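Local coordinates for protein endo-n-acetyl-beta-d-glucosaminidase (Hypocrea jecorina, PDB 4AC1) that hydrolyses the chitobiose core of N-linked glycans as a secreted family 18 endo-N-acetyl-beta-D-glucosaminidase, the activity responsible for deglycosylating the cellulases of this fungus, at residues G108-R111 and D112-N116; Q133-D136 and R137-A140; S21-P24 and L25-E28. All blocks are in the same frame, centred on the assembly; numbering follows the deposited sequence.

Contact 1: residues G108-R111 and D112-N116; sequences GQLR and DAIVN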
ATOM      1  N   GLY A 108     -19.594   3.633  -5.945  1.00  7.08           N
ATOM      2  CA  GLY A 108     -19.638   4.899  -6.672  1.00  6.95           C
ATOM      3  C   GLY A 108     -18.874   5.986  -5.932  1.00  6.99           C
ATOM      4  O   GLY A 108     -18.187   6.800  -6.544  1.00  7.64           O
ATOM      5  N   GLN A 109     -18.985   5.994  -4.608  1.00  6.92           N
ATOM      6  CA  GLN A 109     -18.210   6.933  -3.792  1.00  7.86           C
ATOM      7  C   GLN A 109     -16.696   6.724  -3.937  1.00  8.13           C
ATOM      8  O   GLN A 109     -15.933   7.691  -4.045  1.00  7.92           O
ATOM      9  CB  GLN A 109     -18.594   6.824  -2.323  1.00  8.29           C
ATOM     10  CG  GLN A 109     -20.002   7.312  -1.961  1.00  8.94           C
ATOM     11  CD  GLN A 109     -20.238   7.236  -0.465  1.00  9.07           C
ATOM     12  OE1 GLN A 109     -19.553   6.499   0.237  1.00 10.95           O
ATOM     13  NE2 GLN A 109     -21.203   7.995   0.031  1.00 10.29           N
ATOM     14  N   LEU A 110     -16.263   5.468  -3.935  1.00  7.69           N
ATOM     15  CA  LEU A 110     -14.840   5.161  -4.116  1.00  7.35           C
ATOM     16  C   LEU A 110     -14.358   5.595  -5.501  1.00  6.98           C
ATOM     17  O   LEU A 110     -13.326   6.251  -5.626  1.00  6.63           O
ATOM     18  CB  LEU A 110     -14.570   3.666  -3.874  1.00  7.17           C
ATOM     19  CG  LEU A 110     -13.121   3.184  -4.030  1.00  7.56           C
ATOM     20  CD1 LEU A 110     -12.192   3.856  -3.005  1.00  9.74           C
ATOM     21  CD2 LEU A 110     -13.042   1.662  -3.931  1.00  6.91           C
ATOM     22  N   ARG A 111     -15.125   5.241  -6.529  1.00  6.84           N
ATOM     23  CA  ARG A 111     -14.825   5.622  -7.904  1.00  7.57           C
ATOM     24  C   ARG A 111     -14.733   7.144  -8.020  1.00  8.06           C
ATOM     25  O   ARG A 111     -13.782   7.677  -8.605  1.00  8.08           O
ATOM     26  CB  ARG A 111     -15.908   5.060  -8.837  1.00  7.55           C
ATOM     27  CG  ARG A 111     -15.792   5.480 -10.295  1.00  9.48           C
ATOM     28  CD  ARG A 111     -17.124   5.374 -11.043  1.00 12.05           C
ATOM     29  NE  ARG A 111     -18.129   6.270 -10.475  1.00 14.14           N
ATOM     30  CZ  ARG A 111     -19.375   5.913 -10.169  1.00 13.08           C
ATOM     31  NH1 ARG A 111     -19.800   4.671 -10.407  1.00 13.05           N
ATOM     32  NH2 ARG A 111     -20.204   6.805  -9.638  1.00 13.88           N
ATOM     33  N   ASP A 112     -15.721   7.839  -7.452  1.00  8.37           N
ATOM     34  CA  ASP A 112     -15.756   9.304  -7.483  1.00  9.22           C
ATOM     35  C   ASP A 112     -14.548   9.935  -6.803  1.00  8.96           C
ATOM     36  O   ASP A 112     -14.051  10.950  -7.263  1.00  8.30           O
ATOM     37  CB  ASP A 112     -17.041   9.852  -6.848  1.00 10.03           C
ATOM     38  CG  ASP A 112     -18.279   9.627  -7.702  1.00 13.30           C
ATOM     39  OD1 ASP A 112     -18.148   9.218  -8.870  1.00 13.97           O
ATOM     40  OD2 ASP A 112     -19.386   9.878  -7.181  1.00 16.37           O
ATOM     41  N   ALA A 113     -14.098   9.349  -5.702  1.00  8.44           N
ATOM     42  CA  ALA A 113     -12.938   9.882  -4.989  1.00  8.30           C
ATOM     43  C   ALA A 113     -11.677   9.702  -5.833  1.00  7.67           C
ATOM     44  O   ALA A 113     -10.845  10.615  -5.932  1.00  8.00           O
ATOM     45  CB  ALA A 113     -12.794   9.212  -3.643  1.00  8.49           C
ATOM     46  N   ILE A 114     -11.536   8.538  -6.464  1.00  7.11           N
ATOM     47  CA  ILE A 114     -10.412   8.308  -7.348  1.00  7.35           C
ATOM     48  C   ILE A 114     -10.348   9.368  -8.467  1.00  7.96           C
ATOM     49  O   ILE A 114      -9.270   9.900  -8.778  1.00  7.68           O
ATOM     50  CB  ILE A 114     -10.465   6.884  -7.933  1.00  6.62           C
ATOM     51  CG1 ILE A 114     -10.205   5.853  -6.826  1.00  7.37           C
ATOM     52  CG2 ILE A 114      -9.471   6.745  -9.073  1.00  6.98           C
ATOM     53  CD1 ILE A 114     -10.681   4.458  -7.167  1.00  7.46           C
ATOM     54  N   VAL A 115     -11.495   9.663  -9.076  1.00  8.25           N
ATOM     55  CA  VAL A 115     -11.567  10.667 -10.146  1.00  8.39           C
ATOM     56  C   VAL A 115     -11.293  12.061  -9.580  1.00  8.36           C
ATOM     57  O   VAL A 115     -10.456  12.800 -10.127  1.00  8.88           O
ATOM     58  CB  VAL A 115     -12.943  10.644 -10.852  1.00  8.64           C
ATOM     59  CG1 VAL A 115     -13.114  11.845 -11.775  1.00 10.63           C
ATOM     60  CG2 VAL A 115     -13.108   9.352 -11.627  1.00  9.43           C
ATOM     61  N   ASN A 116     -11.979  12.414  -8.494  1.00  8.69           N
ATOM     62  CA  ASN A 116     -11.905  13.777  -7.962  1.00  9.31           C
ATOM     63  C   ASN A 116     -10.522  14.154  -7.445  1.00  8.93           C
ATOM     64  O   ASN A 116     -10.116  15.320  -7.534  1.00  9.06           O
ATOM     65  CB  ASN A 116     -12.957  14.009  -6.877  1.00 10.15           C
ATOM     66  CG  ASN A 116     -14.378  14.027  -7.425  1.00 11.99           C
ATOM     67  OD1 ASN A 116     -14.613  14.368  -8.583  1.00 15.34           O
ATOM     68  ND2 ASN A 116     -15.332  13.659  -6.583  1.00 13.85           N
TER

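Contact 2: residues Q133-D136 and R137-A140; sequences QGID and RLIA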
ATOM      1  N   GLN A 133     -16.414 -13.435  -3.353  1.00  7.62           N
ATOM      2  CA  GLN A 133     -17.198 -12.782  -4.392  1.00  7.84           C
ATOM      3  C   GLN A 133     -17.038 -11.257  -4.321  1.00  6.99           C
ATOM      4  O   GLN A 133     -16.946 -10.585  -5.349  1.00  7.21           O
ATOM      5  CB  GLN A 133     -18.673 -13.154  -4.262  1.00  8.37           C
ATOM      6  CG  GLN A 133     -19.517 -12.621  -5.403  1.00 12.24           C
ATOM      7  CD  GLN A 133     -21.006 -12.794  -5.191  1.00 16.53           C
ATOM      8  OE1 GLN A 133     -21.453 -13.215  -4.125  1.00 18.75           O
ATOM      9  NE2 GLN A 133     -21.789 -12.448  -6.212  1.00 18.52           N
ATOM     10  N   GLY A 134     -17.035 -10.732  -3.100  1.00  6.26           N
ATOM     11  CA  GLY A 134     -16.909  -9.289  -2.887  1.00  5.95           C
ATOM     12  C   GLY A 134     -15.587  -8.698  -3.370  1.00  5.94           C
ATOM     13  O   GLY A 134     -15.567  -7.693  -4.091  1.00  6.27           O
ATOM     14  N   ILE A 135     -14.469  -9.320  -2.992  1.00  5.68           N
ATOM     15  CA  ILE A 135     -13.169  -8.796  -3.428  1.00  6.09           C
ATOM     16  C   ILE A 135     -12.990  -8.972  -4.922  1.00  6.14           C
ATOM     17  O   ILE A 135     -12.489  -8.073  -5.599  1.00  6.08           O
ATOM     18  CB  ILE A 135     -11.948  -9.370  -2.617  1.00  6.88           C
ATOM     19  CG1 ILE A 135     -10.668  -8.568  -2.906  1.00  6.61           C
ATOM     20  CG2 ILE A 135     -11.741 -10.861  -2.884  1.00  6.51           C
ATOM     21  CD1 ILE A 135     -10.771  -7.081  -2.509  1.00  7.44           C
ATOM     22  N   ASP A 136     -13.422 -10.120  -5.445  1.00  6.11           N
ATOM     23  CA  ASP A 136     -13.308 -10.362  -6.880  1.00  6.72           C
ATOM     24  C   ASP A 136     -14.079  -9.299  -7.680  1.00  6.35           C
ATOM     25  O   ASP A 136     -13.574  -8.762  -8.673  1.00  6.73           O
ATOM     26  CB  ASP A 136     -13.807 -11.765  -7.255  1.00  6.22           C
ATOM     27  CG  ASP A 136     -12.921 -12.905  -6.726  1.00  8.42           C
ATOM     28  OD1 ASP A 136     -11.924 -12.697  -5.993  1.00  9.44           O
ATOM     29  OD2 ASP A 136     -13.253 -14.069  -7.050  1.00  7.96           O
ATOM     30  N   ARG A 137     -15.309  -9.011  -7.248  1.00  6.86           N
ATOM     31  CA  ARG A 137     -16.134  -7.997  -7.885  1.00  7.18           C
ATOM     32  C   ARG A 137     -15.474  -6.631  -7.809  1.00  6.16           C
ATOM     33  O   ARG A 137     -15.431  -5.911  -8.796  1.00  6.37           O
ATOM     34  CB  ARG A 137     -17.519  -7.946  -7.237  1.00  7.44           C
ATOM     35  CG  ARG A 137     -18.383  -6.780  -7.718  1.00  9.17           C
ATOM     36  CD  ARG A 137     -19.774  -6.780  -7.121  1.00 10.74           C
ATOM     37  NE  ARG A 137     -19.774  -6.640  -5.667  1.00 12.00           N
ATOM     38  CZ  ARG A 137     -20.867  -6.686  -4.911  1.00 12.75           C
ATOM     39  NH1 ARG A 137     -22.051  -6.887  -5.476  1.00 14.74           N
ATOM     40  NH2 ARG A 137     -20.778  -6.549  -3.594  1.00 13.40           N
ATOM     41  N   LEU A 138     -14.968  -6.265  -6.638  1.00  5.39           N
ATOM     42  CA  LEU A 138     -14.398  -4.938  -6.473  1.00  5.47           C
ATOM     43  C   LEU A 138     -13.232  -4.696  -7.423  1.00  5.73           C
ATOM     44  O   LEU A 138     -13.147  -3.653  -8.064  1.00  6.17           O
ATOM     45  CB  LEU A 138     -13.965  -4.741  -5.024  1.00  5.60           C
ATOM     46  CG  LEU A 138     -13.352  -3.397  -4.630  1.00  6.05           C
ATOM     47  CD1 LEU A 138     -14.262  -2.209  -4.998  1.00  7.07           C
ATOM     48  CD2 LEU A 138     -13.031  -3.415  -3.142  1.00  7.15           C
ATOM     49  N   ILE A 139     -12.323  -5.665  -7.491  1.00  6.31           N
ATOM     50  CA  ILE A 139     -11.156  -5.566  -8.359  1.00  7.12           C
ATOM     51  C   ILE A 139     -11.569  -5.560  -9.826  1.00  7.22           C
ATOM     52  O   ILE A 139     -11.096  -4.732 -10.595  1.00  7.62           O
ATOM     53  CB  ILE A 139     -10.174  -6.715  -8.073  1.00  7.14           C
ATOM     54  CG1 ILE A 139      -9.612  -6.541  -6.662  1.00  8.52           C
ATOM     55  CG2 ILE A 139      -9.055  -6.796  -9.143  1.00  8.38           C
ATOM     56  CD1 ILE A 139      -8.781  -7.658  -6.186  1.00 10.95           C
ATOM     57  N   ALA A 140     -12.446  -6.490 -10.217  1.00  6.92           N
ATOM     58  CA  ALA A 140     -12.894  -6.541 -11.603  1.00  7.11           C
ATOM     59  C   ALA A 140     -13.606  -5.263 -12.052  1.00  6.67           C
ATOM     60  O   ALA A 140     -13.417  -4.798 -13.176  1.00  7.18           O
ATOM     61  CB  ALA A 140     -13.784  -7.772 -11.844  1.00  7.27           C
TER
HETATM   62  O   HOH W   1     -17.593  -5.937  -4.050  1.00  9.07           O

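Contact 3: residues S21-P24 and L25-E28; sequences SMLP and LITE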
ATOM      1  N   SER A  21       4.899  17.826   4.995  1.00  6.83           N
ATOM      2  CA  SER A  21       5.164  17.817   3.574  1.00  6.94           C
ATOM      3  C   SER A  21       5.634  16.440   3.124  1.00  6.69           C
ATOM      4  O   SER A  21       6.468  15.810   3.795  1.00  6.56           O
ATOM      5  CB  SER A  21       6.232  18.849   3.221  1.00  7.11           C
ATOM      6  OG  SER A  21       6.415  18.889   1.820  1.00  7.18           O
ATOM      7  N   MET A  22       5.113  15.996   1.975  1.00  6.25           N
ATOM      8  CA  MET A  22       5.606  14.791   1.323  1.00  6.32           C
ATOM      9  C   MET A  22       6.777  15.078   0.392  1.00  6.05           C
ATOM     10  O   MET A  22       7.432  14.143  -0.075  1.00  6.79           O
ATOM     11  CB  MET A  22       4.498  14.068   0.559  1.00  6.88           C
ATOM     12  CG  MET A  22       3.885  14.882  -0.578  1.00  5.89           C
ATOM     13  SD  MET A  22       2.510  14.057  -1.411  1.00  9.18           S
ATOM     14  CE  MET A  22       1.198  14.152  -0.180  1.00  7.99           C
ATOM     15  N   LEU A  23       7.060  16.356   0.143  1.00  6.26           N
ATOM     16  CA  LEU A  23       8.022  16.738  -0.891  1.00  6.42           C
ATOM     17  C   LEU A  23       9.497  16.393  -0.636  1.00  6.61           C
ATOM     18  O   LEU A  23      10.239  16.226  -1.607  1.00  7.01           O
ATOM     19  CB  LEU A  23       7.872  18.214  -1.301  1.00  6.50           C
ATOM     20  CG  LEU A  23       6.468  18.601  -1.791  1.00  6.97           C
ATOM     21  CD1 LEU A  23       6.401  20.095  -2.000  1.00  7.93           C
ATOM     22  CD2 LEU A  23       6.075  17.848  -3.054  1.00  7.09           C
ATOM     23  N   PRO A  24       9.930  16.262   0.644  1.00  6.29           N
ATOM     24  CA  PRO A  24      11.329  15.850   0.821  1.00  6.91           C
ATOM     25  C   PRO A  24      11.653  14.521   0.144  1.00  7.42           C
ATOM     26  O   PRO A  24      12.797  14.274  -0.205  1.00  7.02           O
ATOM     27  CB  PRO A  24      11.461  15.731   2.336  1.00  6.77           C
ATOM     28  CG  PRO A  24      10.513  16.781   2.848  1.00  6.59           C
ATOM     29  CD  PRO A  24       9.313  16.639   1.936  1.00  6.39           C
ATOM     30  N   LEU A  25      10.639  13.688  -0.075  1.00  6.95           N
ATOM     31  CA  LEU A  25      10.828  12.416  -0.760  1.00  7.40           C
ATOM     32  C   LEU A  25      11.279  12.563  -2.207  1.00  7.38           C
ATOM     33  O   LEU A  25      11.825  11.611  -2.783  1.00  7.28           O
ATOM     34  CB  LEU A  25       9.547  11.578  -0.699  1.00  6.75           C
ATOM     35  CG  LEU A  25       9.246  10.996   0.676  1.00  6.84           C
ATOM     36  CD1 LEU A  25       7.822  10.495   0.725  1.00  7.66           C
ATOM     37  CD2 LEU A  25      10.235   9.871   1.024  1.00  7.05           C
ATOM     38  N   ILE A  26      11.059  13.744  -2.796  1.00  7.95           N
ATOM     39  CA  ILE A  26      11.554  14.019  -4.151  1.00  8.76           C
ATOM     40  C   ILE A  26      12.635  15.088  -4.211  1.00  9.64           C
ATOM     41  O   ILE A  26      13.290  15.229  -5.244  1.00 11.07           O
ATOM     42  CB  ILE A  26      10.420  14.371  -5.180  1.00  9.05           C
ATOM     43  CG1 ILE A  26       9.642  15.621  -4.743  1.00  9.07           C
ATOM     44  CG2 ILE A  26       9.517  13.158  -5.419  1.00  8.83           C
ATOM     45  CD1 ILE A  26       8.814  16.280  -5.840  1.00  9.72           C
ATOM     46  N   THR A  27      12.822  15.846  -3.137  1.00  9.36           N
ATOM     47  CA  THR A  27      13.799  16.942  -3.157  0.50  9.37           C
ATOM     48  C   THR A  27      15.119  16.566  -2.502  1.00  9.58           C
ATOM     49  O   THR A  27      16.177  17.030  -2.929  1.00 10.09           O
ATOM     50  CB  THR A  27      13.268  18.236  -2.514  0.50  9.28           C
ATOM     51  OG1 THR A  27      12.943  17.991  -1.140  0.50  8.05           O
ATOM     52  CG2 THR A  27      12.048  18.772  -3.275  0.50  9.09           C
ATOM     53  N   GLU A  28      15.077  15.718  -1.478  1.00  9.10           N
ATOM     54  CA  GLU A  28      16.319  15.265  -0.834  1.00  9.37           C
ATOM     55  C   GLU A  28      17.070  14.289  -1.738  1.00  9.69           C
ATOM     56  O   GLU A  28      16.460  13.556  -2.510  1.00  9.54           O
ATOM     57  CB  GLU A  28      16.041  14.656   0.541  1.00  8.92           C
ATOM     58  CG  GLU A  28      15.407  15.611   1.547  1.00 10.60           C
ATOM     59  CD  GLU A  28      16.375  16.643   2.090  1.00 12.86           C
ATOM     60  OE1 GLU A  28      17.588  16.354   2.159  1.00 13.34           O
ATOM     61  OE2 GLU A  28      15.914  17.743   2.453  1.00 15.10           O
TER

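Contact 1: residues G108-R111 and D112-N116
R111 and D112 lie side by side and point the same way on helix 100-116, which links strands 77-83 and 121-125 as a beta-alpha-beta crossover of the family 18 (beta/alpha)8 barrel. Their salt bridge joins R111 NH2 to D112 OD1 at 3.3 Å; a weak second bond, from R111 NE to the same oxygen, is 3.4 Å long. OD1 occupies the guanidinium edge, but the carboxylate is met from above its own plane, the two groups being turned 57° apart. The bend in the arginine chain at chi3 (63°) folds the guanidinium back over G108, whose CA stands 3.4 Å above the plane, toward its rim. With an alanine here, D112 OD1 would probably lose its charged mate and G108 CA the flat group lying over it. The helix that carries the pair is bonded from D112 N to G108 O (2.8 Å) and from V115 N to R111 O (3.1 Å). On its buried side, I114 N donates to L110 O at 3.0 Å, and L110 CG meets I114 CD1 at 4.2 Å. Farther out, F146 of helix 132-146 touches R111, I114 and V115, while Q109 NE2 bonds to G47 O.

Contact 2: residues Q133-D136 and R137-A140
I135 and I139, one turn apart on helix 132-146, lie on the buried face of a beta-alpha-beta crossover between strands 121-125 and 151-154 of the (beta/alpha)8 barrel. The apolar contact is between I135 CG1 and I139 CD1, 3.9 Å apart, with the two chains crossing at a slant. I139 sends CG1 opposite its carbonyl carbon (chi1 -66°), which carries CD1 back along the helix toward I135. I135 CD1 also reaches L138 CD2, more loosely, at 4.4 Å. Both isoleucines rest on L154 of strand 151-154, and I139 further touches L175 of helix 172-179 and D182.

Backbone bonds form the second group. I139 N donates to I135 O at 3.1 Å in a nearly straight bond (172°); A140 N donates to D136 O at 3.0 Å.

The polar group centres on R137. Its guanidinium is held from several directions outside the helical turn: NH2 donates to S97 O and, weakly, to L95 O, and F103 supplies a cation-pi contact. Within the turn, a water bridges R137 to the backbone of G134. G134 O is thus gripped twice, by L138 N at 3.0 Å and by the water, which donates to it at 2.7 Å. That water lies at the guanidinium edge, in its plane, and accepts from R137 NE at 2.8 Å.

Contact 3: residues S21-P24 and L25-E28
P24 opens the short helix 24-27 and E28 follows its end; this single turn lies on the path from strand 4-9 to strand 35-42 of the (beta/alpha)8 barrel. E28 leaves helical backbone angles, yet its side chain still leans back on the proline: CG, turned opposite its carbonyl carbon (chi1 -61°), comes 4.0 Å from P24 CB. The backbones are joined as well: E28 N donates to P24 O at 3.0 Å and 162°. W269 lies against both residues, and Q273 of helix 270-279 also touches E28.

L23 and I26 meet on another side of the turn, L23 CD2 against I26 CD1 at 4.2 Å. I26 places CG1 between its backbone N and carbonyl carbon (chi1 60°), a setting that brings CG1 to 3.2 Å from L23 O. The same carbonyl accepts from I26 N at 2.9 Å, with the donor above the carbonyl plane, and from T27 N in a weak bond. L25 heads elsewhere, onto Y257 and A272, while its N bonds M22 O at 3.2 Å.

The entry to the turn is capped by S21. From helix 62-73, E67 OE2 bonds S21 OG and E67 OE1 bonds M22 N, and L23 and M22 pack on M71 of that helix. The capping bond itself runs from L23 N to S21 OG, 3.1 Å long.

In the fold
Contacts 1 and 2 sit on successive barrel helices, their centres about 17 Å apart, and touch where L110 CD2 meets L138 CD1 at 4.2 Å. Between these helices strand 121-125 ends at D125, whose side chain is about 11 Å from that of L110. The I135 side chain is about 9 Å from that of D125. D125 and E127 fit the family 18 D-x-D-x-E motif; the zinc on E127 and Q189 probably marks the barrel end that takes the glycan. A bound zinc lies about 5 Å from the A140 side chain. Contact 3 is centred about 27 Å from contact 1 and about 35 Å from contact 2. Its E28 side chain is about 7 Å from those of zinc-binding E267 and E270, and about 9 Å from the zinc.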